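Local coordinates for nisin biosynthesis protein nisC (Lactococcus lactis subsp. lactis, PDB 2G0D) that cyclises the dehydrated nisin precursor peptide, joining cysteine thiols to dehydroamino acids to form the lanthionine rings of the lantibiotic, with a zinc ion in its active site, at residues Y115-R118 against E119-G123; S145-L148 against L149-D152; D156-K159 against I160-N164; G222-E226 against A227-A231. All coordinates share one frame; numbering follows the deposited sequence.

Interaction 1 (Y115-R118 against E119-G123); sequences YFVR and EKIEG
Y115 has E119, one helical turn further on, over one face of its ring; CE1 of Y115 stands 4.2 Å from CB of E119. The two side chains run the same way, with ring and carboxylate planes only 22° apart. The CG of each is anti to its own backbone N (chi1 161° in Y115, -178° in E119), which makes both side chains leave the helix on matching courses. This pair is on the exposed flank. On the side of the helix turned to the protein, V117 and I121 also lie side by side and point alike: CG1 of V117 meets CD1 of I121 at 3.8 Å. F116 and K120 touch more loosely, CZ of F116 lying 4.5 Å from CD of K120 at an oblique approach to the ring.

All of this belongs to the last turns of helix 100-122 in the alpha toroid of this LanC-family protein. V117 and I121 form its inward stripe, packing on L140 of helix 140-147 and on L158, L161 and I162 of helix 156-168, while F116 reaches I143.

Four consecutive backbone bonds carry the helix through this region. E119 N donates to Y115 O at 2.9 Å, K120 N to F116 O and I121 N to V117 O at the same length. E122 N to R118 O stretches to 3.2 Å, and the following bond, from G123 N to E119 O, is weak, as the chain leaves helical geometry at G123.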
# COMPACT_ATOMS: atom_id res chain seq x y z
N TYR A 115 -1.32 -11.42 -18.09
CA TYR A 115 -2.57 -12.13 -18.45
C TYR A 115 -3.76 -11.70 -17.57
O TYR A 115 -4.82 -11.33 -18.08
CB TYR A 115 -2.41 -13.67 -18.37
CG TYR A 115 -3.76 -14.37 -18.27
CD1 TYR A 115 -4.63 -14.39 -19.35
CD2 TYR A 115 -4.18 -14.97 -17.08
CE1 TYR A 115 -5.87 -15.00 -19.28
CE2 TYR A 115 -5.44 -15.61 -17.00
CZ TYR A 115 -6.27 -15.61 -18.10
OH TYR A 115 -7.51 -16.21 -18.05
N PHE A 116 -3.58 -11.78 -16.25
CA PHE A 116 -4.63 -11.40 -15.29
C PHE A 116 -5.15 -9.97 -15.51
O PHE A 116 -6.37 -9.74 -15.57
CB PHE A 116 -4.16 -11.57 -13.84
CG PHE A 116 -5.15 -11.04 -12.83
CD1 PHE A 116 -6.29 -11.78 -12.50
CD2 PHE A 116 -4.97 -9.78 -12.24
CE1 PHE A 116 -7.23 -11.28 -11.58
CE2 PHE A 116 -5.90 -9.28 -11.31
CZ PHE A 116 -7.02 -10.02 -10.98
N VAL A 117 -4.23 -9.02 -15.61
CA VAL A 117 -4.63 -7.62 -15.77
C VAL A 117 -5.38 -7.40 -17.09
O VAL A 117 -6.46 -6.82 -17.12
CB VAL A 117 -3.42 -6.66 -15.61
CG1 VAL A 117 -3.79 -5.24 -16.01
CG2 VAL A 117 -2.93 -6.68 -14.17
N ARG A 118 -4.79 -7.89 -18.17
CA ARG A 118 -5.36 -7.74 -19.50
C ARG A 118 -6.77 -8.35 -19.55
O ARG A 118 -7.69 -7.77 -20.14
CB ARG A 118 -4.41 -8.38 -20.52
CG ARG A 118 -4.82 -8.17 -21.95
CD ARG A 118 -3.60 -8.19 -22.91
NE ARG A 118 -4.02 -8.12 -24.32
CZ ARG A 118 -3.24 -8.37 -25.37
NH1 ARG A 118 -1.96 -8.72 -25.22
NH2 ARG A 118 -3.76 -8.27 -26.60
N GLU A 119 -6.94 -9.50 -18.90
CA GLU A 119 -8.25 -10.15 -18.80
C GLU A 119 -9.21 -9.32 -17.94
O GLU A 119 -10.37 -9.18 -18.29
CB GLU A 119 -8.08 -11.58 -18.26
CG GLU A 119 -9.35 -12.43 -18.15
CD GLU A 119 -10.14 -12.57 -19.47
OE1 GLU A 119 -9.56 -12.45 -20.57
OE2 GLU A 119 -11.35 -12.81 -19.38
N LYS A 120 -8.72 -8.75 -16.85
CA LYS A 120 -9.57 -7.89 -16.00
C LYS A 120 -10.09 -6.63 -16.72
O LYS A 120 -11.26 -6.26 -16.59
CB LYS A 120 -8.83 -7.48 -14.74
CG LYS A 120 -9.74 -6.94 -13.65
CD LYS A 120 -10.51 -8.07 -12.98
CE LYS A 120 -10.94 -7.69 -11.56
NZ LYS A 120 -11.95 -8.68 -11.05
N ILE A 121 -9.21 -5.97 -17.47
CA ILE A 121 -9.57 -4.73 -18.14
C ILE A 121 -10.63 -5.01 -19.23
O ILE A 121 -11.61 -4.28 -19.36
CB ILE A 121 -8.33 -3.95 -18.67
CG1 ILE A 121 -7.46 -3.54 -17.47
CG2 ILE A 121 -8.77 -2.72 -19.51
CD1 ILE A 121 -6.15 -2.89 -17.81
N GLU A 122 -10.42 -6.10 -19.97
CA GLU A 122 -11.38 -6.59 -20.99
C GLU A 122 -12.82 -6.81 -20.53
O GLU A 122 -13.77 -6.40 -21.22
CB GLU A 122 -10.86 -7.88 -21.61
CG GLU A 122 -9.90 -7.66 -22.77
CD GLU A 122 -10.61 -7.17 -24.03
OE1 GLU A 122 -11.86 -7.02 -24.01
OE2 GLU A 122 -9.91 -6.92 -25.04
N GLY A 123 -13.00 -7.46 -19.38
CA GLY A 123 -14.34 -7.78 -18.88
C GLY A 123 -14.87 -6.78 -17.86
O GLY A 123 -15.85 -7.04 -17.16

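Interaction 2 (S145-L148 against L149-D152)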
# COMPACT_ATOMS: atom_id res chain seq x y z
N SER A 145 2.11 -0.84 -8.77
CA SER A 145 3.19 -0.51 -7.80
C SER A 145 4.34 -1.50 -7.94
O SER A 145 5.51 -1.10 -8.06
CB SER A 145 2.66 -0.53 -6.37
OG SER A 145 3.65 -0.01 -5.49
N TYR A 146 3.99 -2.79 -7.92
CA TYR A 146 4.93 -3.87 -8.18
C TYR A 146 5.51 -3.81 -9.59
O TYR A 146 6.74 -3.87 -9.76
CB TYR A 146 4.31 -5.27 -7.94
CG TYR A 146 5.18 -6.37 -8.54
CD1 TYR A 146 6.38 -6.76 -7.93
CD2 TYR A 146 4.82 -6.99 -9.73
CE1 TYR A 146 7.20 -7.74 -8.50
CE2 TYR A 146 5.64 -7.96 -10.33
CZ TYR A 146 6.83 -8.33 -9.71
OH TYR A 146 7.64 -9.31 -10.29
N LEU A 147 4.65 -3.69 -10.60
CA LEU A 147 5.11 -3.69 -12.02
C LEU A 147 6.17 -2.65 -12.30
O LEU A 147 7.13 -2.95 -13.00
CB LEU A 147 3.94 -3.56 -13.02
CG LEU A 147 2.98 -4.77 -13.05
CD1 LEU A 147 1.73 -4.44 -13.90
CD2 LEU A 147 3.66 -6.04 -13.57
N LEU A 148 6.03 -1.45 -11.70
CA LEU A 148 6.95 -0.33 -11.92
C LEU A 148 8.39 -0.53 -11.40
O LEU A 148 9.30 0.24 -11.75
CB LEU A 148 6.36 0.99 -11.40
CG LEU A 148 5.17 1.50 -12.22
CD1 LEU A 148 4.41 2.55 -11.44
CD2 LEU A 148 5.59 2.04 -13.61
N LEU A 149 8.59 -1.57 -10.62
CA LEU A 149 9.93 -2.01 -10.22
C LEU A 149 10.63 -2.86 -11.29
O LEU A 149 11.82 -3.11 -11.17
CB LEU A 149 9.84 -2.85 -8.93
CG LEU A 149 9.44 -2.13 -7.64
CD1 LEU A 149 9.25 -3.18 -6.55
CD2 LEU A 149 10.50 -1.05 -7.24
N ILE A 150 9.89 -3.35 -12.28
CA ILE A 150 10.51 -4.13 -13.35
C ILE A 150 10.94 -3.19 -14.48
O ILE A 150 10.11 -2.49 -15.06
CB ILE A 150 9.55 -5.22 -13.92
CG1 ILE A 150 8.93 -6.08 -12.81
CG2 ILE A 150 10.28 -6.10 -14.92
CD1 ILE A 150 7.77 -6.94 -13.32
N ASN A 151 12.23 -3.18 -14.79
CA ASN A 151 12.75 -2.30 -15.85
C ASN A 151 12.68 -2.89 -17.26
O ASN A 151 12.90 -2.20 -18.24
CB ASN A 151 14.17 -1.81 -15.51
CG ASN A 151 14.23 -1.03 -14.20
OD1 ASN A 151 15.02 -1.35 -13.32
ND2 ASN A 151 13.38 -0.01 -14.05
N ASP A 152 12.38 -4.17 -17.36
CA ASP A 152 12.20 -4.85 -18.66
C ASP A 152 11.15 -4.13 -19.51
O ASP A 152 9.98 -4.06 -19.10
CB ASP A 152 11.80 -6.29 -18.41
CG ASP A 152 11.84 -7.15 -19.66
OD1 ASP A 152 11.93 -6.62 -20.80
OD2 ASP A 152 11.77 -8.39 -19.50
O HOH W 1 12.03 0.50 -11.60
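I150 points its terminal methyl at the phenol end of Y146, the two side chains crossing at a slant. CD1 of I150 lies 3.8 Å from CE2 of Y146 and equally near its OH, approaching the ring obliquely. With CG anti to the backbone N (chi1 166°), and hence beside the carbonyl carbon, the tyrosine ring leans forward along the chain, toward the isoleucine. The same I150 methyl, CD1, makes a looser contact with CD2 of L147, at 4.2 Å.

In the backbone, a type I beta turn from L147 to I150 takes the chain out of the helix. I150 N donates to L147 O at 2.9 Å, and L149 N to Y146 O at 3.1 Å; both are bent bonds to the third residue back, unlike the straighter four-residue bonds of an alpha helix. A water then donates to L148 O and accepts from N151 ND2, tying the start of the loop to its exposed asparagine.

Helix 100-122 flanks the aromatic end, where N110 OD1 bonds Y146 OH and I113 packs on Y146 and L147. Helix 85-92 adds A89 and L90 against Y146, and helix 208-221 sets Y217 against L148 and L149.

Interaction 3 (D156-K159 against I160-N164)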
# COMPACT_ATOMS: atom_id res chain seq x y z
N ASP A 156 6.08 -2.44 -20.87
CA ASP A 156 5.74 -1.05 -21.15
C ASP A 156 4.30 -0.93 -21.59
O ASP A 156 3.57 -0.05 -21.12
CB ASP A 156 6.70 -0.47 -22.21
CG ASP A 156 8.09 -0.11 -21.61
OD1 ASP A 156 8.30 -0.25 -20.38
OD2 ASP A 156 8.97 0.30 -22.39
N ASP A 157 3.89 -1.85 -22.45
CA ASP A 157 2.53 -1.83 -22.97
C ASP A 157 1.51 -2.06 -21.85
O ASP A 157 0.56 -1.29 -21.75
CB ASP A 157 2.35 -2.82 -24.14
CG ASP A 157 3.06 -2.37 -25.39
OD1 ASP A 157 3.07 -1.15 -25.68
OD2 ASP A 157 3.62 -3.22 -26.12
N LEU A 158 1.73 -3.08 -21.02
CA LEU A 158 0.92 -3.37 -19.85
C LEU A 158 0.81 -2.15 -18.91
O LEU A 158 -0.29 -1.81 -18.43
CB LEU A 158 1.51 -4.58 -19.10
CG LEU A 158 0.99 -4.97 -17.70
CD1 LEU A 158 -0.52 -5.31 -17.73
CD2 LEU A 158 1.78 -6.11 -17.09
N LYS A 159 1.95 -1.51 -18.63
CA LYS A 159 2.00 -0.34 -17.74
C LYS A 159 1.12 0.78 -18.25
O LYS A 159 0.32 1.33 -17.50
CB LYS A 159 3.44 0.13 -17.57
CG LYS A 159 4.22 -0.73 -16.55
CD LYS A 159 5.74 -0.41 -16.60
CE LYS A 159 6.48 -1.38 -15.70
NZ LYS A 159 7.93 -1.12 -15.69
N ILE A 160 1.23 1.04 -19.55
CA ILE A 160 0.48 2.10 -20.22
C ILE A 160 -1.01 1.78 -20.26
O ILE A 160 -1.85 2.67 -20.06
CB ILE A 160 1.11 2.37 -21.61
CG1 ILE A 160 2.38 3.23 -21.41
CG2 ILE A 160 0.13 3.03 -22.58
CD1 ILE A 160 3.46 2.92 -22.45
N LEU A 161 -1.33 0.51 -20.50
CA LEU A 161 -2.71 0.01 -20.48
C LEU A 161 -3.37 0.26 -19.12
O LEU A 161 -4.50 0.75 -19.08
CB LEU A 161 -2.76 -1.49 -20.82
CG LEU A 161 -4.15 -2.14 -20.92
CD1 LEU A 161 -4.79 -1.88 -22.30
CD2 LEU A 161 -4.05 -3.65 -20.64
N ILE A 162 -2.68 -0.09 -18.04
CA ILE A 162 -3.16 0.17 -16.66
C ILE A 162 -3.27 1.68 -16.36
O ILE A 162 -4.30 2.17 -15.85
CB ILE A 162 -2.20 -0.45 -15.60
CG1 ILE A 162 -2.26 -1.98 -15.62
CG2 ILE A 162 -2.50 0.07 -14.21
CD1 ILE A 162 -1.10 -2.65 -14.91
N ILE A 163 -2.22 2.42 -16.69
CA ILE A 163 -2.19 3.88 -16.49
C ILE A 163 -3.36 4.57 -17.20
O ILE A 163 -4.07 5.39 -16.59
CB ILE A 163 -0.83 4.48 -16.92
CG1 ILE A 163 0.23 4.24 -15.82
CG2 ILE A 163 -0.92 6.02 -17.23
CD1 ILE A 163 1.64 4.22 -16.38
N ASN A 164 -3.59 4.21 -18.47
CA ASN A 164 -4.71 4.79 -19.23
C ASN A 164 -6.06 4.41 -18.64
O ASN A 164 -6.96 5.24 -18.53
CB ASN A 164 -4.67 4.36 -20.71
CG ASN A 164 -3.65 5.14 -21.52
OD1 ASN A 164 -3.01 6.07 -21.04
ND2 ASN A 164 -3.49 4.74 -22.79
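L158 and I162 run side by side from successive turns of helix 156-168, their CD1 methyls 3.9 Å apart. They reach that meeting by different torsions. L158 has CG opposite its backbone N (chi1 170°), and a bend at chi2 brings CD1 forward; I162 holds CG1 beside its backbone N (chi1 -69°), from where CD1 turns back along the helix. That course also lays CG1 of I162 3.4 Å from L158 O.

I160 and I163 share the I162 pattern at chi1 and likewise fold their ethyl branches back over the preceding turn. CD1 of I160 lies 3.3 Å from D156 O, and CD1 of I163 is 3.4 Å from K159 O. K159 instead stays straight beyond CG, carrying its ammonium away from the helix to I150 O, while D156 OD1 is bonded to Y223 OH.

The backbone is regular: I160 N, L161 N, I162 N and I163 N donate in turn to D156 O, D157 O, L158 O and K159 O, at 2.9 to 3.0 Å. L158 and I162 face V117 of helix 100-122 and L147 of helix 140-147.

The chemistry is therefore divided between a hydrocarbon seam towards these two helices and polar ends that bond to the loops. Burial of K159 is paid for in part by the I150 carbonyl, and the D156 carboxylate, near but not in contact with the ammonium, may add some electrostatic stabilisation.

Interaction 4 (G222-E226 against A227-A231); sequences GYSNE and ASLSA
N225 caps the helix that starts at E226 by offering its side-chain oxygen to the first turn. OD1 of N225 accepts from S228 N at 3.0 Å, the donor lying almost in line with the amide C=O. A chi1 of 46° sets CG between the backbone N and the carbonyl carbon, which curls the amide over the helix end. The other half of that amide is also used, ND2 bonding to N164 OD1 of helix 156-168. Backbone oxygen N225 O takes L229 N at 3.1 Å, with an N-H...O angle of 172°.

This N-cap begins helix 226-242 after a short link from helix 208-221, the preceding helix of the alpha toroid, which closes with a Schellman motif at G222, a residue with positive phi.

One residue on, E226 O receives two donors from S230: OG at 2.7 Å and N at 3.0 Å, arriving from opposite faces of the carbonyl plane. S230 OG sits beside its own backbone N (chi1 -58°), within reach of the preceding turn. A water bridges the link to the helix, donating to Y223 O and accepting from S228 OG. S228 OG also rests 3.4 Å from S224 CB.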
# COMPACT_ATOMS: atom_id res chain seq x y z
N GLY A 222 8.77 7.35 -15.78
CA GLY A 222 8.88 7.60 -17.23
C GLY A 222 7.61 7.25 -17.99
O GLY A 222 7.58 7.31 -19.21
N TYR A 223 6.56 6.90 -17.25
CA TYR A 223 5.28 6.46 -17.81
C TYR A 223 4.16 7.45 -17.48
O TYR A 223 3.55 7.38 -16.39
CB TYR A 223 4.93 5.05 -17.29
CG TYR A 223 6.00 4.00 -17.56
CD1 TYR A 223 5.98 3.23 -18.74
CD2 TYR A 223 7.03 3.79 -16.65
CE1 TYR A 223 6.98 2.26 -18.98
CE2 TYR A 223 8.01 2.83 -16.88
CZ TYR A 223 7.99 2.07 -18.03
OH TYR A 223 9.00 1.15 -18.22
N SER A 224 3.91 8.37 -18.41
CA SER A 224 2.79 9.30 -18.32
C SER A 224 2.46 9.87 -19.66
O SER A 224 3.28 9.82 -20.57
CB SER A 224 3.11 10.44 -17.36
OG SER A 224 4.19 11.22 -17.82
N ASN A 225 1.25 10.40 -19.78
CA ASN A 225 0.83 11.21 -20.91
C ASN A 225 -0.03 12.37 -20.38
O ASN A 225 -0.30 12.44 -19.18
CB ASN A 225 0.09 10.35 -21.96
CG ASN A 225 -0.95 9.44 -21.34
OD1 ASN A 225 -1.72 9.86 -20.48
ND2 ASN A 225 -0.98 8.17 -21.77
N GLU A 226 -0.44 13.27 -21.27
CA GLU A 226 -1.27 14.42 -20.86
C GLU A 226 -2.50 14.01 -20.04
O GLU A 226 -2.91 14.74 -19.14
CB GLU A 226 -1.69 15.28 -22.08
CG GLU A 226 -0.67 16.37 -22.48
CD GLU A 226 -1.12 17.21 -23.68
OE1 GLU A 226 -1.59 16.62 -24.70
OE2 GLU A 226 -1.01 18.46 -23.63
N ALA A 227 -3.06 12.84 -20.35
CA ALA A 227 -4.27 12.34 -19.69
C ALA A 227 -4.05 11.83 -18.24
O ALA A 227 -4.88 12.03 -17.36
CB ALA A 227 -4.93 11.26 -20.54
N SER A 228 -2.93 11.14 -18.02
CA SER A 228 -2.58 10.65 -16.68
C SER A 228 -2.18 11.81 -15.78
O SER A 228 -2.53 11.83 -14.59
CB SER A 228 -1.46 9.63 -16.76
OG SER A 228 -0.22 10.25 -16.99
N LEU A 229 -1.48 12.79 -16.35
CA LEU A 229 -1.13 14.01 -15.61
C LEU A 229 -2.37 14.83 -15.28
O LEU A 229 -2.47 15.41 -14.20
CB LEU A 229 -0.08 14.85 -16.36
CG LEU A 229 1.36 14.31 -16.40
CD1 LEU A 229 2.25 15.11 -17.36
CD2 LEU A 229 2.02 14.24 -15.04
N SER A 230 -3.33 14.86 -16.21
CA SER A 230 -4.61 15.49 -15.93
C SER A 230 -5.42 14.72 -14.89
O SER A 230 -6.18 15.32 -14.13
CB SER A 230 -5.43 15.71 -17.22
OG SER A 230 -4.71 16.51 -18.15
N ALA A 231 -5.27 13.40 -14.86
CA ALA A 231 -5.95 12.59 -13.82
C ALA A 231 -5.39 12.89 -12.43
O ALA A 231 -6.13 13.03 -11.46
CB ALA A 231 -5.84 11.12 -14.14
O HOH W 2 1.29 8.75 -15.05

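The four contacts come in series along the chain. Interaction 1 ends helix 100-122, interaction 2 leaves helix 140-147, interaction 3 opens helix 156-168, and interaction 4 joins helix 208-221 to helix 226-242. Interaction 3 is the hub: its centre lies about 12 Å from that of interaction 1 and about 11 Å from those of interactions 2 and 4, and it touches all three. Apolar side chains join it to interaction 1, whereas its links to interactions 2 and 4 add polar bonds. Interactions 1 and 4, about 21 Å apart between centres, do not meet. Helix 156-168 thus knits successive parts of the alpha toroid together.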